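Local coordinates for protein trimeric intracellular cation channel type 1B.2 (Caenorhabditis elegans, PDB 5EIK) that forms a homotrimeric potassium channel of intracellular membranes, binds the lipid PIP2 and may supply counter-ion current during calcium release, at residues 25-28 with 29-33; 74-77 with 78-81; 109-112 with 113-116; 173-177 with 178-182. One frame throughout, in Å; residues are numbered along the deposited sequence.

Contact 1. Residues 25-28 with 29-33. With DMU (decyl-beta-D-maltopyranoside), chain K; DMU (decyl-beta-D-maltopyranoside), chain J.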
# COMPACT_ATOMS: atom_id res chain seq x y z
N LEU A 25 1.89 2.23 34.49
CA LEU A 25 1.32 0.89 34.45
C LEU A 25 2.03 -0.01 33.44
O LEU A 25 2.24 0.38 32.30
CB LEU A 25 -0.15 0.96 34.06
CG LEU A 25 -1.12 1.48 35.11
CD1 LEU A 25 -2.48 1.71 34.48
CD2 LEU A 25 -1.20 0.48 36.25
N LYS A 26 2.41 -1.21 33.87
CA LYS A 26 3.06 -2.14 32.97
C LYS A 26 1.96 -2.77 32.11
O LYS A 26 1.17 -3.60 32.58
CB LYS A 26 3.81 -3.23 33.76
CG LYS A 26 4.59 -4.17 32.86
CD LYS A 26 5.65 -3.41 32.07
CE LYS A 26 5.85 -4.02 30.69
NZ LYS A 26 4.66 -3.84 29.81
N LEU A 27 1.92 -2.36 30.84
CA LEU A 27 0.91 -2.82 29.90
C LEU A 27 0.91 -4.32 29.63
O LEU A 27 -0.16 -4.94 29.52
CB LEU A 27 1.05 -2.05 28.59
CG LEU A 27 0.92 -0.53 28.80
CD1 LEU A 27 0.98 0.17 27.46
CD2 LEU A 27 -0.39 -0.22 29.51
N TYR A 28 2.09 -4.91 29.53
CA TYR A 28 2.19 -6.35 29.30
C TYR A 28 1.97 -7.08 30.64
O TYR A 28 2.54 -6.70 31.67
CB TYR A 28 3.57 -6.69 28.74
CG TYR A 28 3.74 -8.15 28.41
CD1 TYR A 28 3.33 -8.66 27.18
CD2 TYR A 28 4.31 -9.03 29.33
CE1 TYR A 28 3.48 -10.01 26.87
CE2 TYR A 28 4.45 -10.38 29.04
CZ TYR A 28 4.04 -10.86 27.81
OH TYR A 28 4.21 -12.19 27.51
N PRO A 29 1.15 -8.13 30.65
CA PRO A 29 0.43 -8.67 29.48
C PRO A 29 -1.08 -8.38 29.51
O PRO A 29 -1.77 -8.62 28.53
CB PRO A 29 0.70 -10.15 29.59
CG PRO A 29 0.52 -10.37 31.09
CD PRO A 29 1.24 -9.16 31.71
N TYR A 30 -1.57 -7.85 30.62
CA TYR A 30 -3.00 -7.60 30.76
C TYR A 30 -3.62 -6.49 29.94
O TYR A 30 -4.72 -6.64 29.40
CB TYR A 30 -3.35 -7.43 32.24
CG TYR A 30 -3.11 -8.70 33.01
CD1 TYR A 30 -3.82 -9.86 32.69
CD2 TYR A 30 -2.15 -8.77 34.01
CE1 TYR A 30 -3.56 -11.06 33.35
CE2 TYR A 30 -1.89 -9.96 34.67
CZ TYR A 30 -2.59 -11.11 34.34
OH TYR A 30 -2.34 -12.30 34.98
N PHE A 31 -2.95 -5.35 29.83
CA PHE A 31 -3.54 -4.31 29.03
C PHE A 31 -3.42 -4.71 27.55
O PHE A 31 -4.32 -4.45 26.75
CB PHE A 31 -2.88 -2.97 29.32
CG PHE A 31 -3.25 -2.40 30.67
CD1 PHE A 31 -2.61 -2.86 31.83
CD2 PHE A 31 -4.24 -1.43 30.79
CE1 PHE A 31 -2.96 -2.34 33.08
CE2 PHE A 31 -4.59 -0.91 32.03
CZ PHE A 31 -3.95 -1.37 33.18
N ASP A 32 -2.32 -5.39 27.21
CA ASP A 32 -2.11 -5.85 25.84
C ASP A 32 -3.15 -6.90 25.45
O ASP A 32 -3.75 -6.82 24.37
CB ASP A 32 -0.70 -6.44 25.67
CG ASP A 32 0.39 -5.37 25.67
OD1 ASP A 32 0.06 -4.19 25.46
OD2 ASP A 32 1.57 -5.72 25.86
N ALA A 33 -3.35 -7.88 26.33
CA ALA A 33 -4.32 -8.94 26.08
C ALA A 33 -5.72 -8.36 25.87
O ALA A 33 -6.49 -8.85 25.04
CB ALA A 33 -4.32 -9.93 27.26
C1 DMU K . -0.36 -3.60 36.04
C2 DMU K . 0.79 -3.37 37.05
C3 DMU K . 0.22 -2.80 38.45
C4 DMU K . -1.00 -3.59 38.86
O5 DMU K . -2.01 -3.51 37.85
C6 DMU K . -1.58 -4.28 36.71
O7 DMU K . 1.21 -2.95 39.68
O16 DMU K . -2.65 -4.38 35.76
C18 DMU K . -3.47 -5.49 36.15
C19 DMU K . -4.63 -5.61 35.16
C22 DMU K . -5.87 -6.15 35.87
C25 DMU K . -7.07 -5.33 35.42
C28 DMU K . -8.30 -5.80 36.21
C31 DMU K . -9.57 -5.23 35.58
C34 DMU K . -10.16 -6.27 34.61
C37 DMU K . -11.67 -6.02 34.44
C40 DMU K . -12.08 -6.36 33.00
C43 DMU K . -12.49 -7.84 32.92
O49 DMU K . 0.12 -4.44 34.99
O55 DMU K . 1.73 -2.45 36.45
C57 DMU K . -1.55 -3.02 40.17
O61 DMU K . -2.53 -3.91 40.71
C5 DMU K . 3.38 -2.02 40.23
C7 DMU K . 3.15 -1.66 41.70
C8 DMU K . 2.60 -0.29 41.87
C9 DMU K . 1.30 -0.15 41.06
O1 DMU K . 1.53 -0.47 39.70
C10 DMU K . 2.09 -1.81 39.45
O2 DMU K . 2.31 -0.09 43.21
O3 DMU K . 3.83 -3.32 40.06
O4 DMU K . 4.40 -1.75 42.44
C11 DMU K . 0.68 1.25 41.18
O6 DMU K . -0.58 1.31 40.53
C1 DMU J . 8.34 -20.56 25.72
C2 DMU J . 7.20 -20.16 26.67
C3 DMU J . 7.20 -18.64 26.94
C4 DMU J . 7.29 -17.84 25.60
O5 DMU J . 8.44 -18.24 24.83
C6 DMU J . 8.30 -19.64 24.45
O7 DMU J . 6.03 -18.32 27.63
O16 DMU J . 9.39 -19.97 23.53
C18 DMU J . 9.04 -21.10 22.66
C19 DMU J . 7.58 -21.07 22.19
C22 DMU J . 7.52 -21.32 20.69
C25 DMU J . 6.07 -21.55 20.30
C28 DMU J . 6.01 -22.12 18.89
C31 DMU J . 4.67 -22.82 18.71
C34 DMU J . 3.84 -22.05 17.69
C37 DMU J . 2.71 -22.94 17.19
C40 DMU J . 2.35 -22.53 15.76
C43 DMU J . 2.41 -23.77 14.86
O49 DMU J . 8.17 -21.95 25.37
O55 DMU J . 7.38 -20.86 27.92
C57 DMU J . 7.37 -16.32 25.87
O61 DMU J . 7.06 -15.63 24.64
C5 DMU J . 5.00 -17.82 29.84
C7 DMU J . 4.46 -16.48 29.35
C8 DMU J . 5.60 -15.36 29.46
C9 DMU J . 6.80 -15.79 28.72
O1 DMU J . 7.23 -17.11 29.05
C10 DMU J . 6.28 -18.15 28.98
O2 DMU J . 5.07 -14.26 28.93
O3 DMU J . 4.06 -18.83 29.57
O4 DMU J . 3.35 -16.04 30.09
C11 DMU J . 7.93 -14.77 28.92
O6 DMU J . 9.04 -15.13 28.13
O HOH W 1 -0.43 -6.02 32.28
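Leu27 and Phe31 hold the tight half of this contact. The carbonyl of Leu27 takes two backbone donors at once, Phe31 N to Leu27 O at 2.8 Å in the carbonyl plane and Asp32 N to the same Leu27 O at 3.2 Å from above that plane. Over this grip CD2 of Leu27 lies against CB of Phe31 at 3.7 Å, the two side chains crossing at about a right angle. The Phe31 ring, its CG anti to the carbonyl carbon (chi1 -72°), turns back along the incoming chain and sets CZ against CD1 of Leu25 at 3.7 Å. Next door a cis peptide joins Tyr28 to Pro29, and CB of Pro29 sits almost exactly over the Tyr28 ring, 3.6 Å from its centroid, a CH-pi contact. This is where the chain turns out of a probably lumenal loop into transmembrane helix 30-47, and the first turn of that helix is seated by the Leu27 carbonyl. Asp32 puts OD2 at the edge of the Tyr28 ring, while its OD1 is hydrogen-bonded to Gln133 of helix 120-148; Tyr28 itself packs on Asp94 and Leu97 of helix 92-107. The other side is looser and belongs to detergent and water. Lys26 is exposed, and its backbone is clasped by one maltoside, with Lys26 N giving a hydrogen bond to the sugar O55 and the sugar O49 giving one to Lys26 O at 2.8 Å. A water accepts from Tyr30 N at 2.7 Å and donates to Lys26 O, bridging loop and helix beside the detergent.

Contact 2. Residues 74-77 with 78-81; sequences SFLS and CFLL. With PT5 ([(2R)-1-octadecanoyloxy-3-[oxidanyl-[(1R,2R,3S,4R,5R,6S)-2,3,6-tris(oxidanyl)-4,5-diphosphonooxy-cyclohexyl]oxy-phospho ryl]oxy-propan-2-yl] (8Z)-icosa-5,8,11,14-tetraenoate), chain B.
Helix 72-81, the second part of the discontinuously helical transmembrane segment 58-82, makes its last full turns here and carries part of the PIP2 pocket on one flank. Four successive i to i+4 backbone bonds run through it, from Cys78 N to Ser74 O through to Leu81 N to Ser77 O at 3.0 Å. On the lipid flank Leu76 and Phe79 meet three residues apart: CD1 of Leu76 comes to CD2 of Phe79 at 4.0 Å, the two side chains crossing obliquely. With its CG anti to the backbone N (chi1 174°), the Phe79 ring swings off the helix towards the lipid and brings CE2 to 3.7 Å from the acyl carbon C35 of PIP2. CD2 of Leu76 touches C13 of the other acyl chain at 3.9 Å, and Leu80 lies beside that same chain with CD2 4.0 Å from C18. Cut back to an alanine, Phe79 would probably leave CD1 of Leu76 and the acyl carbon C35 without the ring beside them, and the acyl chain freer to shift. On another side, OG of Ser77 stands 4.0 Å from CD1 of Leu81, and Ser77 packs on Val159 and Lys163 of helix 153-165. Phe79 also meets Phe79 of the third subunit and Ile85 of the second, so lipid and trimer interface share one residue. Leu76, Phe79 and Leu80 offer the lipid an apolar surface, while its polar part is held elsewhere, by Lys130 and Arg134 among others, which is consistent with the probable need for PIP2 in trimerization.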
# COMPACT_ATOMS: atom_id res chain seq x y z
N SER A 74 1.45 -0.23 14.75
CA SER A 74 2.89 -0.40 14.57
C SER A 74 3.26 -0.62 13.10
O SER A 74 4.31 -0.16 12.65
CB SER A 74 3.40 -1.58 15.40
OG SER A 74 3.14 -1.37 16.77
N PHE A 75 2.40 -1.31 12.36
CA PHE A 75 2.67 -1.53 10.94
C PHE A 75 2.57 -0.21 10.19
O PHE A 75 3.43 0.10 9.36
CB PHE A 75 1.70 -2.55 10.34
CG PHE A 75 1.96 -3.96 10.77
CD1 PHE A 75 3.19 -4.55 10.54
CD2 PHE A 75 0.96 -4.69 11.39
CE1 PHE A 75 3.43 -5.87 10.92
CE2 PHE A 75 1.18 -6.00 11.77
CZ PHE A 75 2.42 -6.60 11.54
N LEU A 76 1.53 0.57 10.47
CA LEU A 76 1.37 1.84 9.79
C LEU A 76 2.54 2.76 10.13
O LEU A 76 3.09 3.45 9.26
CB LEU A 76 0.05 2.49 10.19
CG LEU A 76 -0.31 3.77 9.41
CD1 LEU A 76 -0.12 3.52 7.92
CD2 LEU A 76 -1.75 4.16 9.73
N SER A 77 2.91 2.77 11.40
CA SER A 77 4.02 3.59 11.86
C SER A 77 5.28 3.26 11.08
O SER A 77 5.92 4.15 10.54
CB SER A 77 4.25 3.38 13.36
OG SER A 77 5.36 4.14 13.81
N CYS A 78 5.63 1.97 10.99
CA CYS A 78 6.84 1.57 10.25
C CYS A 78 6.71 2.00 8.79
O CYS A 78 7.68 2.48 8.19
CB CYS A 78 7.05 0.05 10.33
SG CYS A 78 7.45 -0.58 11.99
N PHE A 79 5.52 1.83 8.23
CA PHE A 79 5.28 2.22 6.86
C PHE A 79 5.60 3.71 6.66
O PHE A 79 6.29 4.07 5.71
CB PHE A 79 3.83 1.95 6.49
CG PHE A 79 3.44 2.45 5.12
CD1 PHE A 79 3.93 1.84 3.97
CD2 PHE A 79 2.61 3.55 5.00
CE1 PHE A 79 3.59 2.33 2.71
CE2 PHE A 79 2.27 4.05 3.74
CZ PHE A 79 2.77 3.44 2.59
N LEU A 80 5.12 4.56 7.55
CA LEU A 80 5.36 6.00 7.43
C LEU A 80 6.83 6.39 7.59
O LEU A 80 7.31 7.29 6.90
CB LEU A 80 4.53 6.76 8.46
CG LEU A 80 3.01 6.58 8.39
CD1 LEU A 80 2.38 7.40 9.48
CD2 LEU A 80 2.49 6.99 7.01
N LEU A 81 7.53 5.72 8.49
CA LEU A 81 8.93 6.04 8.75
C LEU A 81 9.93 5.32 7.85
O LEU A 81 11.13 5.57 7.94
CB LEU A 81 9.25 5.76 10.22
CG LEU A 81 8.42 6.61 11.18
CD1 LEU A 81 8.63 6.15 12.61
CD2 LEU A 81 8.79 8.09 11.01
O12 PT5 B . -12.20 6.93 10.98
P1 PT5 B . -11.16 5.98 10.41
O13 PT5 B . -9.51 6.51 10.56
O11 PT5 B . -11.32 5.65 8.81
O6 PT5 B . -13.18 3.09 12.09
O1 PT5 B . -11.12 4.56 11.11
C1 PT5 B . -11.25 4.42 12.53
C6 PT5 B . -11.89 3.08 12.71
C2 PT5 B . -9.87 4.46 13.30
O2 PT5 B . -8.97 3.48 12.74
C3 PT5 B . -10.07 4.10 14.80
O3 PT5 B . -8.79 4.04 15.41
C4 PT5 B . -10.76 2.78 14.99
O4 PT5 B . -11.11 2.61 16.34
P4 PT5 B . -10.42 1.45 17.24
O41 PT5 B . -10.57 -0.03 16.60
O42 PT5 B . -11.07 1.43 18.72
O43 PT5 B . -8.95 1.74 17.34
C5 PT5 B . -12.07 2.67 14.18
O5 PT5 B . -12.49 1.30 14.23
P5 PT5 B . -13.82 1.00 15.13
O52 PT5 B . -14.24 2.21 16.08
O51 PT5 B . -15.06 0.55 14.09
O53 PT5 B . -13.30 -0.37 15.92
C7 PT5 B . -8.44 5.83 9.85
C8 PT5 B . -7.52 6.92 9.27
C9 PT5 B . -7.86 7.35 7.81
O16 PT5 B . -6.13 6.43 9.32
C10 PT5 B . -5.34 6.97 10.29
O17 PT5 B . -5.35 6.60 11.46
O18 PT5 B . -6.62 7.30 6.98
C11 PT5 B . -6.47 8.06 5.77
O19 PT5 B . -7.09 9.13 5.48
C12 PT5 B . -4.40 8.07 9.80
C13 PT5 B . -2.88 7.91 10.08
C14 PT5 B . -2.10 9.14 9.56
C15 PT5 B . -1.35 8.88 8.24
C16 PT5 B . -0.39 10.03 7.83
C17 PT5 B . -0.37 10.31 6.30
C18 PT5 B . 1.04 10.54 5.74
C19 PT5 B . 1.40 10.29 4.57
C20 PT5 B . 1.57 9.09 3.62
C21 PT5 B . 0.41 8.84 2.63
C22 PT5 B . 0.50 7.46 1.94
C23 PT5 B . 0.16 7.52 0.43
C24 PT5 B . 1.22 6.83 -0.45
C31 PT5 B . -5.45 7.43 4.82
C32 PT5 B . -3.98 7.82 5.18
C33 PT5 B . -2.92 7.09 4.30
C34 PT5 B . -2.36 5.79 4.92
C35 PT5 B . -1.34 4.89 4.07
C36 PT5 B . -1.73 3.75 3.38
C37 PT5 B . -1.04 3.41 2.04
C38 PT5 B . -0.79 1.99 2.06
C39 PT5 B . -1.47 0.94 1.30
C40 PT5 B . -2.87 0.54 1.65
C25 PT5 B . 0.76 5.42 -0.92
C26 PT5 B . 1.88 4.62 -1.59
C41 PT5 B . -3.99 0.95 0.68
C42 PT5 B . -5.38 0.63 1.22
C43 PT5 B . -6.01 1.79 2.00

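Contact 3. Residues 109-112 with 113-116; sequences PFDV and VFRL. With DMU (decyl-beta-D-maltopyranoside), chain L.
Backbone hydrogen bonds start the short helix 112-117: Arg115 N reaches Asp111 O at 3.0 Å in a nearly straight bond (173° at the hydrogen), and Leu116 N follows to Val112 O at 2.8 Å. A water adds a side-chain link, accepting from Phe114 N at 3.2 Å and lying 2.6 Å from OD1 of Asp111. Among charged groups, OD2 of Asp111 pairs with Arg44 in a salt bridge, and Arg44 also makes a cation-pi contact with the Phe114 ring. OD2 comes 3.4 Å from CD2 of Phe114, with carboxylate and ring planes only 21° apart. A leucine in place of Asp111 would probably leave Arg44 without its charged mate and the water on Phe114 N without its carboxylate partner. The Arg115 chain, extended from CG to NE, runs alongside the loop, with Phe110 O and CB of Asp111 over one guanidinium face. Leu116 makes an apolar contact with detergent: its CD2 meets the tail carbon C40 of a maltoside at 3.3 Å. Asp111 occupies the N-cap position, although its side chain makes no capping bond. This is an N-terminal helix turn on the surface, probably cytoplasmic, between helices 92-107 and 120-148.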
# COMPACT_ATOMS: atom_id res chain seq x y z
N PRO A 109 -12.86 -24.31 23.83
CA PRO A 109 -13.96 -25.27 23.90
C PRO A 109 -15.24 -24.63 24.44
O PRO A 109 -15.20 -23.84 25.39
CB PRO A 109 -13.41 -26.36 24.82
CG PRO A 109 -12.52 -25.60 25.73
CD PRO A 109 -11.79 -24.68 24.78
N PHE A 110 -16.36 -24.98 23.82
CA PHE A 110 -17.66 -24.44 24.22
C PHE A 110 -17.65 -22.93 24.03
O PHE A 110 -18.57 -22.23 24.46
CB PHE A 110 -17.97 -24.82 25.69
CG PHE A 110 -17.94 -26.30 25.96
CD1 PHE A 110 -18.95 -27.14 25.48
CD2 PHE A 110 -16.87 -26.88 26.64
CE1 PHE A 110 -18.90 -28.53 25.68
CE2 PHE A 110 -16.80 -28.27 26.85
CZ PHE A 110 -17.82 -29.10 26.36
N ASP A 111 -16.59 -22.43 23.38
CA ASP A 111 -16.46 -21.01 23.09
C ASP A 111 -16.56 -20.13 24.35
O ASP A 111 -17.07 -19.01 24.28
CB ASP A 111 -17.56 -20.63 22.09
CG ASP A 111 -17.07 -19.72 20.96
OD1 ASP A 111 -15.87 -19.78 20.60
OD2 ASP A 111 -17.89 -18.97 20.42
N VAL A 112 -16.08 -20.63 25.48
CA VAL A 112 -16.15 -19.89 26.74
C VAL A 112 -15.48 -18.53 26.72
O VAL A 112 -16.01 -17.56 27.25
CB VAL A 112 -15.55 -20.65 27.92
CG1 VAL A 112 -16.51 -21.72 28.38
CG2 VAL A 112 -14.20 -21.25 27.51
N VAL A 113 -14.29 -18.48 26.14
CA VAL A 113 -13.57 -17.22 26.09
C VAL A 113 -14.39 -16.16 25.37
O VAL A 113 -14.57 -15.05 25.88
CB VAL A 113 -12.23 -17.38 25.40
CG1 VAL A 113 -11.58 -16.01 25.20
CG2 VAL A 113 -11.34 -18.29 26.25
N PHE A 114 -14.89 -16.52 24.20
CA PHE A 114 -15.71 -15.62 23.40
C PHE A 114 -16.91 -15.15 24.22
O PHE A 114 -17.17 -13.95 24.34
CB PHE A 114 -16.19 -16.34 22.14
CG PHE A 114 -17.12 -15.52 21.29
CD1 PHE A 114 -16.64 -14.47 20.51
CD2 PHE A 114 -18.49 -15.77 21.31
CE1 PHE A 114 -17.51 -13.68 19.77
CE2 PHE A 114 -19.37 -14.98 20.57
CZ PHE A 114 -18.88 -13.93 19.79
N ARG A 115 -17.64 -16.11 24.78
CA ARG A 115 -18.83 -15.83 25.59
C ARG A 115 -18.53 -14.93 26.79
O ARG A 115 -19.32 -14.04 27.12
CB ARG A 115 -19.44 -17.14 26.09
CG ARG A 115 -20.14 -17.94 25.01
CD ARG A 115 -20.58 -19.30 25.52
NE ARG A 115 -21.30 -20.04 24.49
CZ ARG A 115 -21.46 -21.36 24.49
NH1 ARG A 115 -20.97 -22.08 25.49
NH2 ARG A 115 -22.12 -21.96 23.51
N LEU A 116 -17.41 -15.17 27.44
CA LEU A 116 -17.03 -14.35 28.57
C LEU A 116 -16.65 -12.94 28.11
O LEU A 116 -17.05 -11.95 28.73
CB LEU A 116 -15.86 -15.00 29.32
CG LEU A 116 -15.28 -14.20 30.48
CD1 LEU A 116 -16.37 -13.88 31.51
CD2 LEU A 116 -14.16 -15.00 31.13
C1 DMU L . -4.04 -13.52 38.51
C2 DMU L . -2.63 -13.47 39.15
C3 DMU L . -2.11 -14.92 39.47
C4 DMU L . -2.31 -15.82 38.23
O5 DMU L . -3.70 -15.85 37.85
C6 DMU L . -4.06 -14.54 37.35
O7 DMU L . -0.69 -14.92 39.79
O16 DMU L . -5.37 -14.59 36.77
C18 DMU L . -5.22 -14.94 35.38
C19 DMU L . -6.60 -14.90 34.72
C22 DMU L . -6.52 -15.33 33.25
C25 DMU L . -7.75 -14.77 32.54
C28 DMU L . -8.08 -15.63 31.32
C31 DMU L . -9.59 -15.53 31.03
C34 DMU L . -9.82 -14.81 29.69
C37 DMU L . -10.71 -13.59 29.91
C40 DMU L . -11.97 -13.68 29.04
C43 DMU L . -11.86 -12.67 27.90
O49 DMU L . -4.38 -12.21 37.99
O55 DMU L . -2.71 -12.70 40.37
C57 DMU L . -1.84 -17.25 38.52
O61 DMU L . -1.51 -17.86 37.26
C5 DMU L . 0.91 -14.36 41.61
C7 DMU L . 1.73 -15.69 41.33
C8 DMU L . 1.10 -16.83 42.23
C9 DMU L . -0.40 -16.96 41.85
O1 DMU L . -1.00 -15.66 42.05
C10 DMU L . -0.51 -14.64 41.18
O2 DMU L . 1.74 -18.09 41.95
O3 DMU L . 1.52 -13.47 40.58
O4 DMU L . 3.11 -15.50 41.65
C11 DMU L . -1.05 -18.01 42.72
O6 DMU L . -2.37 -18.22 42.35
O HOH W 2 -14.01 -18.76 22.16

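Contact 4. Residues 173-177 with 178-182; sequences VEQLA and RGTWH
Helix 167-177 ends in a Schellman motif: Gly179 has positive phi (70°), Thr180 N bonds Gln175 O at 2.8 Å nearly in line with its C=O, and Gly179 N bonds Leu176 O at 3.1 Å from above that carbonyl's plane. Gln175 O takes Trp181 N as well, at 3.0 Å. Arg178 N still makes the helical bond to Glu174 O. Beyond it the Arg178 side chain, bent at chi3 (-59°), curls back over the last turn until Glu174 O lies over one guanidinium face. NH1 of Arg178 then reaches OE1 of Glu174 at 3.3 Å, a long salt bridge met on the anti side of the carboxylate, and a water accepts from NH2 of Arg178 at 3.1 Å. On another flank Trp181 turns its CB to CD2 of Leu176 at 3.8 Å, the two side chains side by side and pointing the same way. Gln175 sets OE1 3.5 Å from CD1 of the indole, the amide steeply turned to the ring. Glu174 packs on Ser65, Leu68 and Met69 of helix 59-70, with Arg178 also on Ser65, while Trp181 meets Trp181 of both neighbouring subunits and Leu176 touches Trp181 of the third subunit.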
# COMPACT_ATOMS: atom_id res chain seq x y z
N VAL A 173 -7.41 -2.95 4.19
CA VAL A 173 -6.51 -3.88 3.53
C VAL A 173 -7.05 -5.31 3.64
O VAL A 173 -7.05 -6.05 2.66
CB VAL A 173 -5.09 -3.85 4.15
CG1 VAL A 173 -4.27 -4.99 3.57
CG2 VAL A 173 -4.41 -2.54 3.81
N GLU A 174 -7.51 -5.69 4.83
CA GLU A 174 -8.04 -7.03 5.04
C GLU A 174 -9.34 -7.32 4.32
O GLU A 174 -9.58 -8.45 3.89
CB GLU A 174 -8.22 -7.29 6.54
CG GLU A 174 -6.97 -7.82 7.19
CD GLU A 174 -7.15 -8.05 8.67
OE1 GLU A 174 -8.28 -8.35 9.10
OE2 GLU A 174 -6.14 -7.94 9.40
N GLN A 175 -10.20 -6.32 4.19
CA GLN A 175 -11.47 -6.51 3.52
C GLN A 175 -11.25 -6.63 2.01
O GLN A 175 -12.06 -7.21 1.29
CB GLN A 175 -12.41 -5.35 3.84
CG GLN A 175 -12.58 -5.15 5.33
CD GLN A 175 -13.46 -3.96 5.66
OE1 GLN A 175 -13.23 -2.84 5.20
NE2 GLN A 175 -14.48 -4.19 6.49
N LEU A 176 -10.14 -6.07 1.53
CA LEU A 176 -9.81 -6.15 0.12
C LEU A 176 -9.26 -7.55 -0.14
O LEU A 176 -9.64 -8.22 -1.10
CB LEU A 176 -8.77 -5.09 -0.24
CG LEU A 176 -9.24 -3.64 -0.34
CD1 LEU A 176 -8.04 -2.71 -0.50
CD2 LEU A 176 -10.21 -3.50 -1.51
N ALA A 177 -8.37 -8.01 0.73
CA ALA A 177 -7.76 -9.32 0.60
C ALA A 177 -8.79 -10.43 0.81
O ALA A 177 -8.66 -11.52 0.25
CB ALA A 177 -6.62 -9.47 1.59
N ARG A 178 -9.81 -10.16 1.62
CA ARG A 178 -10.86 -11.16 1.86
C ARG A 178 -11.97 -11.04 0.84
O ARG A 178 -12.93 -11.81 0.86
CB ARG A 178 -11.45 -11.01 3.27
CG ARG A 178 -10.64 -11.68 4.37
CD ARG A 178 -11.54 -12.00 5.55
NE ARG A 178 -12.18 -10.80 6.08
CZ ARG A 178 -11.60 -9.98 6.95
NH1 ARG A 178 -10.37 -10.22 7.38
NH2 ARG A 178 -12.25 -8.90 7.36
N GLY A 179 -11.86 -10.06 -0.05
CA GLY A 179 -12.86 -9.87 -1.08
C GLY A 179 -14.22 -9.37 -0.62
O GLY A 179 -15.22 -9.58 -1.30
N THR A 180 -14.27 -8.67 0.51
CA THR A 180 -15.56 -8.19 1.00
C THR A 180 -15.73 -6.67 1.05
O THR A 180 -16.83 -6.19 1.33
CB THR A 180 -15.84 -8.74 2.40
OG1 THR A 180 -14.83 -8.28 3.31
CG2 THR A 180 -15.85 -10.26 2.38
N TRP A 181 -14.67 -5.92 0.79
CA TRP A 181 -14.78 -4.47 0.84
C TRP A 181 -15.91 -3.93 -0.03
O TRP A 181 -16.17 -4.44 -1.12
CB TRP A 181 -13.48 -3.78 0.41
CG TRP A 181 -13.46 -2.30 0.76
CD1 TRP A 181 -13.01 -1.75 1.93
CD2 TRP A 181 -13.97 -1.22 -0.03
NE1 TRP A 181 -13.22 -0.39 1.92
CE2 TRP A 181 -13.81 -0.04 0.73
CE3 TRP A 181 -14.56 -1.13 -1.29
CZ2 TRP A 181 -14.21 1.22 0.26
CZ3 TRP A 181 -14.96 0.12 -1.76
CH2 TRP A 181 -14.78 1.28 -0.98
N HIS A 182 -16.57 -2.89 0.47
CA HIS A 182 -17.65 -2.26 -0.26
C HIS A 182 -17.80 -0.84 0.27
O HIS A 182 -17.40 -0.55 1.40
CB HIS A 182 -18.95 -3.04 -0.07
CG HIS A 182 -19.32 -3.25 1.36
ND1 HIS A 182 -19.79 -2.24 2.16
CD2 HIS A 182 -19.24 -4.35 2.15
CE1 HIS A 182 -19.99 -2.70 3.39
NE2 HIS A 182 -19.66 -3.98 3.40
O HOH W 3 -11.36 -7.18 9.74

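Overall arrangement
Contact 2 is the buried one, contacts 1 and 4 are partly buried, and contact 3 lies on the surface. Each marks a different place on a helix: contacts 1 and 3 are starts, contact 4 is an end, and contact 2 is the closing stretch. Contacts 2 and 4, centres about 21 Å apart, both face neighbouring subunits and lie near bound PIP2; no other chain touches contacts 1 and 3, contact 1 packing on helices of its own chain and on maltoside, contact 3 meeting a maltoside tail at Leu116. Hydrocarbon meets acyl chains in contact 2, while salt bridges appear toward the presumed cytoplasmic side, within the segments in contact 4 and to Arg44 in contact 3.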